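PDB 3RFX: uronate dehydrogenase from Agrobacterium tumefaciens, which probably oxidises uronic acids such as galacturonate and glucuronate to aldarolactones, using NAD as the hydride acceptor on a Rossmann fold. Local coordinates for residues A[217-220]-A[221-224]. The protein carries 1 engineered substitution. Residues are numbered along the deposited sequence; the frame is centred on the assembly and turned at random.
Sequences SHLG and FLGW
Leu219 lies alongside Leu222, both side chains running the same way off the short 3-10 segment, and their methyls meet with Leu219 CD2 4.1 Å from Leu222 CD2. In each leucine CG is anti to the backbone N, which keeps the two branches abreast. The same methyl, Leu219 CD2, also reaches the indole at Trp224 CE3 (4.3 Å), while Leu219 CD1 slants against the ring at Phe221 CE2. With its CG between the backbone N and the carbonyl carbon (chi1 77°), Phe221 turns its CD2-CE2 side back to the preceding turn; His218 O lies at the ring edge, in plane, 3.9 Å from Phe221 CD2. Two i to i+3 bonds close the turns: Leu222 N to Leu219 O, 2.9 Å and nearly straight at 164°, and Gly223 N to Gly220 O, 3.0 Å and more bent. Between the direct bonds Gly220 N to Ser217 O and Leu222 N to Leu219 O, a water is inserted in the i to i+3 pair, donating to His218 O (2.8 Å) and accepting from Phe221 N (3.0 Å). At the exit another water accepts from Trp224 N and can also donate to Leu219 O. Gly223, with positive phi, turns the chain out of the segment. Leu222 and Trp224 pack on Leu188 and Ala191 of helix 182-194, and Trp224 NE1 is hydrogen-bonded to Ser187 OG; Phe221 instead touches Gln120 of a second subunit. The arrangement is a short 3-10 helix, 217-222, ended by a glycine in the left-handed helical conformation, between strand 202-205, at one edge of the parallel Rossmann sheet, and helix 234-238.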
ATOM      1  N   SER A 217      14.370   5.664   3.696  1.00 12.61           N
ATOM      2  CA  SER A 217      13.713   6.108   4.933  1.00 16.41           C
ATOM      3  C   SER A 217      13.549   4.982   5.963  1.00 16.54           C
ATOM      4  O   SER A 217      13.543   5.239   7.171  1.00 16.19           O
ATOM      5  CB  SER A 217      12.361   6.769   4.648  1.00 18.75           C
ATOM      6  OG  SER A 217      11.455   5.838   4.094  1.00 16.55           O
ATOM      7  N   HIS A 218      13.414   3.743   5.496  1.00 15.03           N
ATOM      8  CA  HIS A 218      13.181   2.619   6.413  1.00 18.51           C
ATOM      9  C   HIS A 218      14.437   2.229   7.198  1.00 17.96           C
ATOM     10  O   HIS A 218      14.370   1.482   8.185  1.00 17.89           O
ATOM     11  CB  HIS A 218      12.581   1.420   5.670  1.00 19.78           C
ATOM     12  CG  HIS A 218      11.156   1.632   5.260  1.00 28.55           C
ATOM     13  ND1 HIS A 218      10.092   1.123   5.971  1.00 32.02           N
ATOM     14  CD2 HIS A 218      10.620   2.328   4.230  1.00 32.02           C
ATOM     15  CE1 HIS A 218       8.961   1.480   5.389  1.00 36.46           C
ATOM     16  NE2 HIS A 218       9.255   2.214   4.330  1.00 35.55           N
ATOM     17  N   LEU A 219      15.569   2.768   6.766  1.00 16.01           N
ATOM     18  CA  LEU A 219      16.848   2.563   7.424  1.00 14.10           C
ATOM     19  C   LEU A 219      17.053   3.602   8.530  1.00 16.31           C
ATOM     20  O   LEU A 219      18.132   3.692   9.113  1.00 16.30           O
ATOM     21  CB  LEU A 219      17.971   2.684   6.384  1.00 15.89           C
ATOM     22  CG  LEU A 219      19.357   2.153   6.727  1.00 19.53           C
ATOM     23  CD1 LEU A 219      19.326   0.624   6.763  1.00 19.69           C
ATOM     24  CD2 LEU A 219      20.367   2.641   5.698  1.00 20.92           C
ATOM     25  N   GLY A 220      16.017   4.387   8.816  1.00 12.89           N
ATOM     26  CA  GLY A 220      16.127   5.468   9.779  1.00 14.85           C
ATOM     27  C   GLY A 220      16.780   5.062  11.092  1.00 16.57           C
ATOM     28  O   GLY A 220      17.566   5.821  11.660  1.00 14.24           O
ATOM     29  N   PHE A 221      16.467   3.864  11.573  1.00 13.37           N
ATOM     30  CA  PHE A 221      17.009   3.397  12.862  1.00 17.00           C
ATOM     31  C   PHE A 221      18.549   3.480  12.932  1.00 18.25           C
ATOM     32  O   PHE A 221      19.129   3.590  14.014  1.00 14.13           O
ATOM     33  CB  PHE A 221      16.549   1.957  13.146  1.00 15.52           C
ATOM     34  CG  PHE A 221      17.298   0.914  12.353  1.00 14.44           C
ATOM     35  CD1 PHE A 221      18.428   0.306  12.879  1.00 17.05           C
ATOM     36  CD2 PHE A 221      16.872   0.540  11.087  1.00 15.08           C
ATOM     37  CE1 PHE A 221      19.127  -0.646  12.158  1.00 16.80           C
ATOM     38  CE2 PHE A 221      17.560  -0.411  10.361  1.00 16.61           C
ATOM     39  CZ  PHE A 221      18.696  -1.008  10.896  1.00 17.06           C
ATOM     40  N   LEU A 222      19.211   3.430  11.777  1.00 15.11           N
ATOM     41  CA  LEU A 222      20.672   3.394  11.741  1.00 14.19           C
ATOM     42  C   LEU A 222      21.298   4.761  12.037  1.00 15.29           C
ATOM     43  O   LEU A 222      22.457   4.855  12.455  1.00 19.34           O
ATOM     44  CB  LEU A 222      21.152   2.866  10.378  1.00 16.63           C
ATOM     45  CG  LEU A 222      22.626   2.489  10.248  1.00 23.79           C
ATOM     46  CD1 LEU A 222      22.929   1.270  11.125  1.00 23.02           C
ATOM     47  CD2 LEU A 222      23.004   2.215   8.786  1.00 21.23           C
ATOM     48  N   GLY A 223      20.530   5.821  11.813  1.00 13.53           N
ATOM     49  CA  GLY A 223      20.970   7.171  12.113  1.00 14.04           C
ATOM     50  C   GLY A 223      21.992   7.716  11.125  1.00 20.51           C
ATOM     51  O   GLY A 223      22.709   8.659  11.434  1.00 20.39           O
ATOM     52  N   TRP A 224      22.056   7.120   9.940  1.00 18.37           N
ATOM     53  CA  TRP A 224      22.971   7.587   8.895  1.00 16.79           C
ATOM     54  C   TRP A 224      22.252   8.477   7.896  1.00 18.09           C
ATOM     55  O   TRP A 224      21.298   8.047   7.244  1.00 18.01           O
ATOM     56  CB  TRP A 224      23.622   6.406   8.163  1.00 17.20           C
ATOM     57  CG  TRP A 224      24.409   6.825   6.940  1.00 17.60           C
ATOM     58  CD1 TRP A 224      25.613   7.476   6.919  1.00 18.06           C
ATOM     59  CD2 TRP A 224      24.029   6.636   5.567  1.00 15.05           C
ATOM     60  NE1 TRP A 224      26.006   7.703   5.614  1.00 17.12           N
ATOM     61  CE2 TRP A 224      25.056   7.191   4.769  1.00 17.07           C
ATOM     62  CE3 TRP A 224      22.923   6.054   4.938  1.00 16.20           C
ATOM     63  CZ2 TRP A 224      25.007   7.180   3.374  1.00 16.72           C
ATOM     64  CZ3 TRP A 224      22.875   6.041   3.545  1.00 17.19           C
ATOM     65  CH2 TRP A 224      23.918   6.597   2.781  1.00 16.28           C
TER
HETATM   66  O   HOH W   1      13.899   2.642  10.643  1.00 13.98           O
HETATM   67  O   HOH W   2      19.878   5.793   8.486  1.00 17.64           O